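Local coordinates for protein bacterial regulatory proteins, TetR family (PDB 3NI7) that probably binds DNA and regulates transcription as a member of the TetR family, pairing an N-terminal helix-turn-helix domain with an all-helical C-terminal domain, at residues Asp10-Thr15 with Tyr31-Arg36; Ala57-Ala62 with Arg103-Ser108; Ser64-Glu69 with Ser126-Trp131; Leu87-Leu92 with Gln176-His181. One frame throughout, in Å; residues are numbered along the deposited sequence.

Contact 1: Asp10-Thr15 with Tyr31-Arg36; sequences DAIVDT and YDIAAR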
# COMPACT_ATOMS: atom_id res chain seq x y z
N ASP A 10 23.71 -9.71 -14.98
CA ASP A 10 22.48 -10.47 -14.98
C ASP A 10 22.63 -11.86 -14.33
O ASP A 10 21.70 -12.34 -13.62
CB ASP A 10 21.99 -10.63 -16.41
CG ASP A 10 21.57 -9.30 -17.04
OD1 ASP A 10 21.58 -8.23 -16.34
OD2 ASP A 10 21.19 -9.30 -18.23
N ALA A 11 23.78 -12.50 -14.61
CA ALA A 11 24.11 -13.79 -14.04
C ALA A 11 24.22 -13.71 -12.52
O ALA A 11 23.85 -14.64 -11.80
CB ALA A 11 25.33 -14.27 -14.63
N ILE A 12 24.70 -12.57 -12.04
CA ILE A 12 24.74 -12.33 -10.60
C ILE A 12 23.31 -12.33 -10.09
O ILE A 12 22.95 -13.10 -9.21
CB ILE A 12 25.47 -10.97 -10.23
CG1 ILE A 12 26.94 -11.04 -10.60
CG2 ILE A 12 25.33 -10.64 -8.75
CD1 ILE A 12 27.52 -9.66 -10.94
N VAL A 13 22.47 -11.49 -10.66
CA VAL A 13 21.10 -11.39 -10.17
C VAL A 13 20.43 -12.75 -10.19
O VAL A 13 19.90 -13.20 -9.17
CB VAL A 13 20.26 -10.39 -10.99
CG1 VAL A 13 18.87 -10.43 -10.51
CG2 VAL A 13 20.80 -8.97 -10.82
N ASP A 14 20.50 -13.42 -11.34
CA ASP A 14 19.91 -14.76 -11.44
C ASP A 14 20.40 -15.59 -10.29
O ASP A 14 19.61 -16.27 -9.63
CB ASP A 14 20.32 -15.44 -12.73
CG ASP A 14 19.74 -14.76 -13.93
OD1 ASP A 14 18.84 -13.90 -13.78
OD2 ASP A 14 20.18 -15.06 -15.05
N THR A 15 21.70 -15.54 -10.07
CA THR A 15 22.32 -16.41 -9.09
C THR A 15 21.80 -16.09 -7.72
O THR A 15 21.41 -16.98 -6.95
CB THR A 15 23.84 -16.24 -9.13
OG1 THR A 15 24.32 -16.90 -10.31
CG2 THR A 15 24.52 -16.83 -7.87
N TYR A 31 29.38 -13.52 -0.96
CA TYR A 31 30.42 -14.53 -1.09
C TYR A 31 29.82 -15.81 -1.65
O TYR A 31 30.42 -16.48 -2.48
CB TYR A 31 31.06 -14.80 0.27
N ASP A 32 28.62 -16.14 -1.19
CA ASP A 32 27.92 -17.33 -1.66
C ASP A 32 27.63 -17.21 -3.15
O ASP A 32 27.75 -18.18 -3.89
CB ASP A 32 26.62 -17.53 -0.88
CG ASP A 32 26.86 -18.05 0.52
OD1 ASP A 32 27.76 -18.89 0.70
OD2 ASP A 32 26.14 -17.61 1.45
N ILE A 33 27.25 -16.01 -3.58
CA ILE A 33 26.94 -15.77 -5.00
C ILE A 33 28.20 -16.06 -5.77
O ILE A 33 28.19 -16.73 -6.82
CB ILE A 33 26.49 -14.31 -5.27
CG1 ILE A 33 25.20 -13.98 -4.51
CG2 ILE A 33 26.26 -14.11 -6.73
CD1 ILE A 33 24.66 -12.65 -4.81
N ALA A 34 29.29 -15.51 -5.23
CA ALA A 34 30.67 -15.69 -5.75
C ALA A 34 30.94 -17.18 -5.87
O ALA A 34 31.41 -17.67 -6.92
CB ALA A 34 31.70 -15.01 -4.83
N ALA A 35 30.63 -17.88 -4.79
CA ALA A 35 30.97 -19.28 -4.67
C ALA A 35 30.13 -19.98 -5.74
O ALA A 35 30.72 -20.64 -6.59
CB ALA A 35 30.67 -19.79 -3.28
N ARG A 36 28.85 -19.69 -5.80
CA ARG A 36 27.99 -20.29 -6.76
C ARG A 36 28.42 -20.05 -8.17
O ARG A 36 28.20 -20.86 -9.01
CB ARG A 36 26.64 -19.67 -6.61
CG ARG A 36 25.54 -20.65 -6.46
CD ARG A 36 24.69 -20.66 -7.65
NE ARG A 36 23.44 -21.23 -7.23
CZ ARG A 36 22.28 -21.12 -7.85
NH1 ARG A 36 22.18 -20.43 -8.97
NH2 ARG A 36 21.25 -21.73 -7.33

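Contact 2: Ala57-Ala62 with Arg103-Ser108; sequences AWFDRA and RQMIMS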
# COMPACT_ATOMS: atom_id res chain seq x y z
N ALA A 57 18.40 -4.00 -9.01
CA ALA A 57 18.54 -4.68 -10.32
C ALA A 57 17.32 -5.60 -10.66
O ALA A 57 16.89 -5.70 -11.82
CB ALA A 57 19.76 -5.43 -10.37
N TRP A 58 16.75 -6.21 -9.63
CA TRP A 58 15.62 -7.10 -9.83
C TRP A 58 14.39 -6.30 -10.33
O TRP A 58 13.69 -6.70 -11.29
CB TRP A 58 15.26 -7.78 -8.50
CG TRP A 58 14.24 -8.85 -8.61
CD1 TRP A 58 13.07 -8.91 -7.97
CD2 TRP A 58 14.33 -10.03 -9.42
NE1 TRP A 58 12.40 -10.07 -8.31
CE2 TRP A 58 13.16 -10.76 -9.20
CE3 TRP A 58 15.29 -10.54 -10.28
CZ2 TRP A 58 12.91 -11.94 -9.83
CZ3 TRP A 58 15.06 -11.71 -10.91
CH2 TRP A 58 13.88 -12.41 -10.69
N PHE A 59 14.13 -5.20 -9.65
CA PHE A 59 13.01 -4.35 -10.02
C PHE A 59 13.30 -3.60 -11.31
O PHE A 59 12.40 -3.31 -12.06
CB PHE A 59 12.66 -3.43 -8.87
CG PHE A 59 11.95 -4.14 -7.76
CD1 PHE A 59 12.63 -4.71 -6.72
CD2 PHE A 59 10.61 -4.26 -7.78
CE1 PHE A 59 11.95 -5.39 -5.69
CE2 PHE A 59 9.95 -4.95 -6.76
CZ PHE A 59 10.64 -5.51 -5.72
N ASP A 60 14.55 -3.34 -11.64
CA ASP A 60 14.83 -2.75 -12.94
C ASP A 60 14.62 -3.75 -14.03
O ASP A 60 14.30 -3.40 -15.17
CB ASP A 60 16.23 -2.21 -13.00
CG ASP A 60 16.29 -0.83 -12.47
OD1 ASP A 60 15.22 -0.12 -12.58
OD2 ASP A 60 17.36 -0.43 -11.95
N ARG A 61 14.82 -5.02 -13.71
CA ARG A 61 14.64 -6.01 -14.74
C ARG A 61 13.17 -6.03 -15.17
O ARG A 61 12.86 -6.06 -16.37
CB ARG A 61 15.12 -7.39 -14.28
CG ARG A 61 15.01 -8.40 -15.37
CD ARG A 61 15.57 -9.68 -14.95
NE ARG A 61 16.99 -9.56 -14.83
CZ ARG A 61 17.79 -10.59 -14.60
NH1 ARG A 61 17.27 -11.81 -14.46
NH2 ARG A 61 19.12 -10.38 -14.47
N ALA A 62 12.26 -5.99 -14.20
CA ALA A 62 10.81 -5.87 -14.48
C ALA A 62 10.51 -4.61 -15.31
O ALA A 62 10.04 -4.69 -16.44
CB ALA A 62 10.04 -5.83 -13.18
N ARG A 103 8.72 -11.29 -2.66
CA ARG A 103 7.98 -11.01 -1.45
C ARG A 103 8.95 -10.75 -0.33
O ARG A 103 8.85 -9.75 0.37
CB ARG A 103 7.02 -12.15 -1.08
CG ARG A 103 6.20 -11.86 0.20
CD ARG A 103 5.02 -12.82 0.45
NE ARG A 103 5.42 -14.23 0.49
CZ ARG A 103 5.06 -15.17 -0.40
NH1 ARG A 103 4.30 -14.89 -1.46
NH2 ARG A 103 5.49 -16.41 -0.23
N GLN A 104 9.91 -11.66 -0.16
CA GLN A 104 10.86 -11.57 0.93
C GLN A 104 11.64 -10.26 0.86
O GLN A 104 11.83 -9.58 1.87
CB GLN A 104 11.78 -12.78 0.91
CG GLN A 104 11.06 -14.05 1.40
CD GLN A 104 11.93 -15.32 1.35
OE1 GLN A 104 12.68 -15.53 0.39
NE2 GLN A 104 11.85 -16.15 2.40
N MSE A 105 12.06 -9.90 -0.35
CA MSE A 105 12.75 -8.63 -0.56
C MSE A 105 12.00 -7.41 -0.01
O MSE A 105 12.62 -6.49 0.56
CB MSE A 105 12.98 -8.38 -2.05
CG MSE A 105 14.06 -9.25 -2.68
SE MSE A 105 14.19 -9.06 -4.64
CE MSE A 105 15.95 -9.90 -4.87
N ILE A 106 10.67 -7.43 -0.19
CA ILE A 106 9.82 -6.33 0.19
C ILE A 106 9.54 -6.39 1.69
O ILE A 106 9.72 -5.40 2.39
CB ILE A 106 8.51 -6.30 -0.62
CG1 ILE A 106 8.80 -6.00 -2.10
CG2 ILE A 106 7.57 -5.27 -0.09
CD1 ILE A 106 9.65 -4.76 -2.32
N MSE A 107 9.12 -7.55 2.20
CA MSE A 107 8.94 -7.69 3.66
C MSE A 107 10.19 -7.20 4.36
O MSE A 107 10.11 -6.58 5.40
CB MSE A 107 8.65 -9.14 4.11
CG MSE A 107 7.30 -9.73 3.65
SE MSE A 107 5.92 -8.26 3.47
CE MSE A 107 4.18 -9.26 3.23
N SER A 108 11.31 -7.42 3.69
CA SER A 108 12.62 -7.15 4.22
C SER A 108 12.78 -5.73 4.66
O SER A 108 13.24 -5.47 5.75
CB SER A 108 13.61 -7.39 3.11
OG SER A 108 14.91 -7.14 3.60

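Contact 3: Ser64-Glu69 with Ser126-Trp131; sequences SRMLKE and SRTVQW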
# COMPACT_ATOMS: atom_id res chain seq x y z
N SER A 64 12.16 -3.05 -17.28
CA SER A 64 12.59 -3.09 -18.66
C SER A 64 11.74 -4.05 -19.50
O SER A 64 11.58 -3.85 -20.70
CB SER A 64 14.03 -3.52 -18.76
OG SER A 64 13.98 -4.92 -18.95
N ARG A 65 11.20 -5.11 -18.89
CA ARG A 65 10.21 -5.96 -19.60
C ARG A 65 9.03 -5.10 -19.99
O ARG A 65 8.61 -5.05 -21.15
CB ARG A 65 9.78 -7.19 -18.78
CG ARG A 65 10.77 -8.43 -18.95
CD ARG A 65 10.75 -9.00 -20.43
NE ARG A 65 9.36 -9.32 -20.89
CZ ARG A 65 8.59 -8.60 -21.74
NH1 ARG A 65 7.37 -9.04 -22.02
NH2 ARG A 65 9.01 -7.47 -22.33
N MSE A 66 8.57 -4.37 -19.02
CA MSE A 66 7.52 -3.41 -19.22
C MSE A 66 7.86 -2.41 -20.33
O MSE A 66 7.04 -2.03 -21.12
CB MSE A 66 7.32 -2.67 -17.92
CG MSE A 66 6.02 -2.01 -17.82
SE MSE A 66 5.54 -1.79 -15.94
CE MSE A 66 6.36 -0.06 -15.68
N LEU A 67 9.10 -1.98 -20.39
CA LEU A 67 9.50 -1.01 -21.41
C LEU A 67 9.47 -1.62 -22.80
O LEU A 67 9.04 -0.97 -23.74
CB LEU A 67 10.89 -0.47 -21.12
CG LEU A 67 11.50 0.51 -22.13
CD1 LEU A 67 10.60 1.71 -22.23
CD2 LEU A 67 12.94 0.92 -21.79
N LYS A 68 9.97 -2.86 -22.93
CA LYS A 68 10.02 -3.56 -24.23
C LYS A 68 8.60 -3.73 -24.74
O LYS A 68 8.30 -3.49 -25.91
CB LYS A 68 10.69 -4.93 -24.12
N GLU A 69 7.72 -4.08 -23.83
CA GLU A 69 6.31 -4.14 -24.17
C GLU A 69 5.80 -2.80 -24.66
O GLU A 69 5.17 -2.72 -25.72
CB GLU A 69 5.47 -4.60 -22.97
CG GLU A 69 4.09 -5.15 -23.35
CD GLU A 69 4.17 -6.32 -24.33
OE1 GLU A 69 3.28 -6.43 -25.24
OE2 GLU A 69 5.15 -7.12 -24.17
N SER A 126 6.46 6.24 -7.62
CA SER A 126 5.91 7.38 -8.32
C SER A 126 6.31 7.36 -9.78
O SER A 126 5.47 7.43 -10.65
CB SER A 126 6.33 8.70 -7.70
OG SER A 126 5.84 8.79 -6.38
N ARG A 127 7.60 7.22 -10.06
CA ARG A 127 8.02 7.23 -11.47
C ARG A 127 7.30 6.13 -12.20
O ARG A 127 6.86 6.31 -13.33
CB ARG A 127 9.52 7.00 -11.65
CG ARG A 127 9.94 7.29 -13.16
CD ARG A 127 11.42 6.92 -13.49
NE ARG A 127 11.92 7.43 -14.79
CZ ARG A 127 11.73 6.85 -15.99
NH1 ARG A 127 11.01 5.73 -16.10
NH2 ARG A 127 12.26 7.41 -17.08
N THR A 128 7.21 4.98 -11.55
CA THR A 128 6.60 3.80 -12.19
C THR A 128 5.15 4.08 -12.55
O THR A 128 4.72 3.93 -13.70
CB THR A 128 6.66 2.57 -11.29
OG1 THR A 128 7.97 2.43 -10.69
CG2 THR A 128 6.35 1.37 -12.11
N VAL A 129 4.43 4.56 -11.56
CA VAL A 129 3.06 4.91 -11.74
C VAL A 129 2.91 5.97 -12.79
O VAL A 129 1.97 5.93 -13.59
CB VAL A 129 2.43 5.37 -10.40
CG1 VAL A 129 1.17 6.28 -10.60
CG2 VAL A 129 2.10 4.12 -9.55
N GLN A 130 3.80 6.95 -12.80
CA GLN A 130 3.60 8.07 -13.73
C GLN A 130 4.02 7.68 -15.12
O GLN A 130 3.48 8.18 -16.11
CB GLN A 130 4.35 9.27 -13.26
CG GLN A 130 3.74 9.82 -12.00
CD GLN A 130 4.54 10.89 -11.41
OE1 GLN A 130 5.65 11.18 -11.88
NE2 GLN A 130 4.01 11.53 -10.37
N TRP A 131 4.94 6.73 -15.15
CA TRP A 131 5.48 6.18 -16.36
C TRP A 131 4.42 5.31 -17.02
O TRP A 131 4.26 5.33 -18.24
CB TRP A 131 6.72 5.32 -16.05
CG TRP A 131 7.32 4.79 -17.27
CD1 TRP A 131 8.26 5.37 -18.00
CD2 TRP A 131 6.95 3.60 -17.98
NE1 TRP A 131 8.53 4.65 -19.11
CE2 TRP A 131 7.72 3.55 -19.12
CE3 TRP A 131 6.04 2.59 -17.75
CZ2 TRP A 131 7.64 2.51 -20.03
CZ3 TRP A 131 5.96 1.56 -18.67
CH2 TRP A 131 6.75 1.53 -19.79

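Contact 4: Leu87-Leu92 with Gln176-His181; sequences LIMIWL and QFLKRH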
# COMPACT_ATOMS: atom_id res chain seq x y z
N LEU A 87 0.71 -3.63 -18.99
CA LEU A 87 2.03 -3.30 -18.47
C LEU A 87 2.18 -3.79 -17.05
O LEU A 87 3.24 -4.25 -16.68
CB LEU A 87 2.27 -1.80 -18.49
CG LEU A 87 2.18 -1.13 -19.86
CD1 LEU A 87 2.13 0.39 -19.70
CD2 LEU A 87 3.35 -1.63 -20.73
N ILE A 88 1.16 -3.65 -16.21
CA ILE A 88 1.36 -4.00 -14.82
C ILE A 88 1.57 -5.49 -14.76
O ILE A 88 2.47 -6.01 -14.06
CB ILE A 88 0.21 -3.57 -13.90
CG1 ILE A 88 0.17 -2.03 -13.79
CG2 ILE A 88 0.46 -4.12 -12.50
CD1 ILE A 88 -1.13 -1.48 -13.09
N MSE A 89 0.81 -6.19 -15.58
CA MSE A 89 0.95 -7.63 -15.60
C MSE A 89 2.34 -8.07 -16.05
O MSE A 89 2.94 -8.88 -15.38
CB MSE A 89 -0.19 -8.30 -16.42
CG MSE A 89 -1.55 -8.34 -15.71
SE MSE A 89 -1.49 -8.72 -13.75
CE MSE A 89 -0.45 -10.41 -13.70
N ILE A 90 2.88 -7.49 -17.13
CA ILE A 90 4.27 -7.79 -17.54
C ILE A 90 5.21 -7.57 -16.37
O ILE A 90 6.07 -8.37 -16.06
CB ILE A 90 4.76 -6.88 -18.66
CG1 ILE A 90 4.05 -7.18 -19.97
CG2 ILE A 90 6.19 -7.15 -18.91
CD1 ILE A 90 4.55 -8.43 -20.64
N TRP A 91 5.02 -6.49 -15.68
CA TRP A 91 5.87 -6.21 -14.54
C TRP A 91 5.75 -7.34 -13.52
O TRP A 91 6.75 -7.84 -13.01
CB TRP A 91 5.43 -4.89 -13.92
CG TRP A 91 6.37 -4.27 -13.03
CD1 TRP A 91 7.50 -3.66 -13.38
CD2 TRP A 91 6.22 -4.09 -11.62
NE1 TRP A 91 8.12 -3.13 -12.27
CE2 TRP A 91 7.36 -3.39 -11.17
CE3 TRP A 91 5.24 -4.47 -10.69
CZ2 TRP A 91 7.56 -3.07 -9.84
CZ3 TRP A 91 5.42 -4.16 -9.37
CH2 TRP A 91 6.59 -3.47 -8.94
N LEU A 92 4.52 -7.76 -13.21
CA LEU A 92 4.39 -8.78 -12.16
C LEU A 92 4.82 -10.16 -12.61
O LEU A 92 5.37 -10.93 -11.82
CB LEU A 92 3.01 -8.78 -11.59
CG LEU A 92 2.74 -7.54 -10.72
CD1 LEU A 92 1.24 -7.20 -10.76
CD2 LEU A 92 3.20 -7.76 -9.29
N GLN A 176 -7.48 -10.88 -12.77
CA GLN A 176 -8.89 -10.49 -12.62
C GLN A 176 -9.07 -9.34 -11.65
O GLN A 176 -9.78 -8.39 -11.95
CB GLN A 176 -9.72 -11.66 -12.16
CG GLN A 176 -11.20 -11.50 -12.50
CD GLN A 176 -11.99 -12.71 -12.15
OE1 GLN A 176 -13.17 -12.70 -12.29
NE2 GLN A 176 -11.31 -13.77 -11.71
N PHE A 177 -8.39 -9.42 -10.50
CA PHE A 177 -8.46 -8.36 -9.48
C PHE A 177 -8.10 -7.00 -10.05
O PHE A 177 -8.80 -6.03 -9.85
CB PHE A 177 -7.56 -8.70 -8.29
CG PHE A 177 -7.38 -7.58 -7.32
CD1 PHE A 177 -6.38 -6.62 -7.52
CD2 PHE A 177 -8.16 -7.51 -6.19
CE1 PHE A 177 -6.21 -5.58 -6.59
CE2 PHE A 177 -7.99 -6.48 -5.26
CZ PHE A 177 -7.02 -5.52 -5.46
N LEU A 178 -7.00 -6.96 -10.79
CA LEU A 178 -6.53 -5.73 -11.41
C LEU A 178 -7.48 -5.22 -12.46
O LEU A 178 -7.74 -4.03 -12.56
CB LEU A 178 -5.20 -5.98 -12.09
CG LEU A 178 -4.53 -4.74 -12.71
CD1 LEU A 178 -4.02 -3.93 -11.60
CD2 LEU A 178 -3.45 -5.09 -13.72
N LYS A 179 -7.96 -6.15 -13.26
CA LYS A 179 -8.91 -5.82 -14.32
C LYS A 179 -10.15 -5.15 -13.75
O LYS A 179 -10.66 -4.17 -14.27
CB LYS A 179 -9.32 -7.07 -15.10
CG LYS A 179 -10.11 -6.72 -16.41
CD LYS A 179 -9.26 -5.66 -17.23
N ARG A 180 -10.65 -5.70 -12.68
CA ARG A 180 -11.85 -5.15 -12.13
C ARG A 180 -11.67 -3.78 -11.57
O ARG A 180 -12.40 -2.86 -11.93
CB ARG A 180 -12.40 -6.08 -11.08
CG ARG A 180 -13.20 -7.14 -11.72
CD ARG A 180 -13.31 -8.38 -10.89
NE ARG A 180 -14.00 -9.39 -11.70
CZ ARG A 180 -14.77 -10.37 -11.25
NH1 ARG A 180 -14.94 -10.53 -9.99
NH2 ARG A 180 -15.40 -11.20 -12.06
N HIS A 181 -10.68 -3.60 -10.73
CA HIS A 181 -10.51 -2.30 -10.11
C HIS A 181 -10.21 -1.23 -11.15
O HIS A 181 -10.64 -0.08 -11.01
CB HIS A 181 -9.43 -2.36 -9.04
CG HIS A 181 -9.87 -3.08 -7.82
ND1 HIS A 181 -9.89 -4.46 -7.73
CD2 HIS A 181 -10.34 -2.62 -6.64
CE1 HIS A 181 -10.35 -4.81 -6.54
NE2 HIS A 181 -10.65 -3.72 -5.86

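Contact 1: Asp10-Thr15 with Tyr31-Arg36
Thr15 and Ile33 meet through their branch methyls, with Thr15 CG2 lying 3.4 Å from Ile33 CG2. The conformation of Thr15 explains which of its branches does the touching. At a chi1 of -74° its methyl stands opposite the backbone N and is sent across to helix 30-36, while OG1 is turned back over its own helix and bonds to Ala11 O at 2.7 Å. That carbonyl also accepts the routine bond from Thr15 N, and the two donors approach it from opposite faces of its plane. With the hydroxyl bonded inside its own helix, the methyl is what faces the neighbour. Ile33 answers in kind: its CG2 branch takes the contact. Ile12 adds its own CG2 to the same methyl, 4.1 Å from Ile33 CG2, its side chain running at about a right angle to that of Ile33. Arg36 passes Thr15 in the opposite direction. Its aliphatic part covers the threonine methyl, CB and CD both 3.8 Å from Thr15 CG2, and the chain then bends at chi2 (-111°), which carries the guanidinium above Thr15 O. There NH1 has a long, weak ion pair with Glu18. No hydrogen bond joins the segments. Their local axes approach to 9.9 Å, with N-to-C directions 109° apart. Ile12 also reaches Ile44 and Tyr47, so three helices share this small core. Such steep packing of the first helix against the first helix of the predicted helix-turn-helix motif is characteristic of the three-helix DNA-binding domain of TetR regulators.

Contact 2: Ala57-Ala62 with Arg103-Ser108
Met105, a selenomethionine, reaches Trp58 with its selenium, and its side chain can be followed outward from helix 99-108. The bond to CB is directed toward helix 51-69, and CG stands opposite the carbonyl carbon at a chi1 of -73°; neither atom comes within 4.2 Å of Ala57-Ala62. Beyond CG the chain is extended, which brings SE up to the indole, 3.5 Å from Trp58 CD1 and 4.0 Å from Trp58 CG. SE lies 4.2 Å from the centroid of the five-membered ring and 43° off its normal, an oblique Met-aromatic contact that the two side chains make while crossing at about a right angle. CE, the terminal methyl, runs on beside the indole without coming as close as the selenium. SE also lies 4.4 Å from Phe59 CE1. Ile106 extends this patch with its CD1, 3.6 Å from Phe59 CZ and again oblique to the ring. Trp58 CD1 itself lies over one face of the Phe59 ring, toward its rim, so the two aromatic groups form a joint surface. The indole NE1 is bonded to Thr102 OG1. With Trp58 also touching Val13 and Val17 of helix 7-22, this apolar cluster sits where the helix-turn-helix domain of a TetR-type regulator meets its C-terminal helical domain.

Contact 3: Ser64-Glu69 with Ser126-Trp131
Segments 64-69 and 126-131, on helices 51-69 and 115-135, run nearly parallel, their local axes 15° apart in direction and 12.5 Å apart at closest approach, with no hydrogen bond between them. That spacing is bridged by long side chains. Trp131, its CG opposite the backbone N, projects the six-membered part of its indole toward the other helix and meets Met66 coming from the opposite direction. Met66, a selenomethionine, has its CG 3.7 Å from Trp131 CZ3. The bend at chi3 (90°) then turns the terminal methyl back to the indole, where CE lies 3.4 Å from Trp131 CE3. This approach is oblique to the ring, as is that of the selenium, 5.4 Å from the six-membered centroid in a Met-aromatic contact. The same methyl also touches Thr128 CG2 at 3.8 Å, so CE bridges two residues one turn apart. Thr128 OG1 is bonded to Arg124 O, within its own helix. Leu67 closes the more exposed margin: its CD1 sits at the indole edge, near the ring plane, 3.8 Å from Trp131 CZ2, and the two side chains cross at about a right angle. Ser126, at the start of segment 126-131, is hydrogen-bonded through OG to Thr151 OG1 of the second subunit. Helix 80-96 lies against the same pair, with Leu87 and Trp91 touching Met66, while helix 149-164 packs on Thr128 through Tyr156.

Contact 4: Leu87-Leu92 with Gln176-His181
Leu178 carries the whole contact from its side, meeting Ile88 and Met89 of helix 80-96 with its two methyls. In chain order, Gln176 comes first and lies at the exposed margin, its CD over one face of the Arg180 guanidinium, toward the rim, within the same helix. Phe177 follows and makes no contact with Leu87-Leu92; its ring stacks on Phe162 and its side chain touches Thr159 of helix 149-164. Leu178 then points at helix 80-96. With its CG opposite the backbone N (chi1 -176°), the branch point is pushed out between the helices and the methyls divide the work: CD2 lies 4.0 Å from Ile88 CB and 4.1 Å from Met89 SE, whereas CD1 meets Ile88 CD1 at 4.1 Å. Ile88 crosses it obliquely. Met89, a selenomethionine, is folded at chi2 and chi3, which sets its selenium beside Leu178 CD2 as the two side chains slide past each other in opposite directions. With 122 Å² buried and no polar bond across it, this is a small apolar joint in the helical C-terminal domain of a TetR-type protein, where helix 172-187 meets helix 80-96. Leu178 and Lys179 both touch His85. Further on, His181 folds back along its own helix: ND1 donates to Phe177 O at 2.9 Å, nearly straight at 169°, with the acceptor in the imidazole plane. Its backbone N reaches the same oxygen from the opposite face of the carbonyl plane, and CE1 lies over one face of the Phe177 ring, near its rim, while Gln118 of the second subunit packs on this histidine.

How the contacts relate
From the N terminus, contact 1 closes first, a short loop of 15 residues that holds the DNA-binding domain together, in series with the other three. Helix 51-69 then opens contacts 2 and 3 in turn. Helix 80-96 opens contact 4 before either has closed, so these three cross one another: contact 2 closes at helix 99-108, contact 3 at helix 115-135 and contact 4, the longest loop, at helix 172-187. The Asp14-Arg61 salt bridge and contact 2 join the DNA-binding domain to the C-terminal helices, among which contacts 3 and 4 lie. Trp91 packs on Ala62 of contact 2 and Met66 of contact 3, linking both to contact 4.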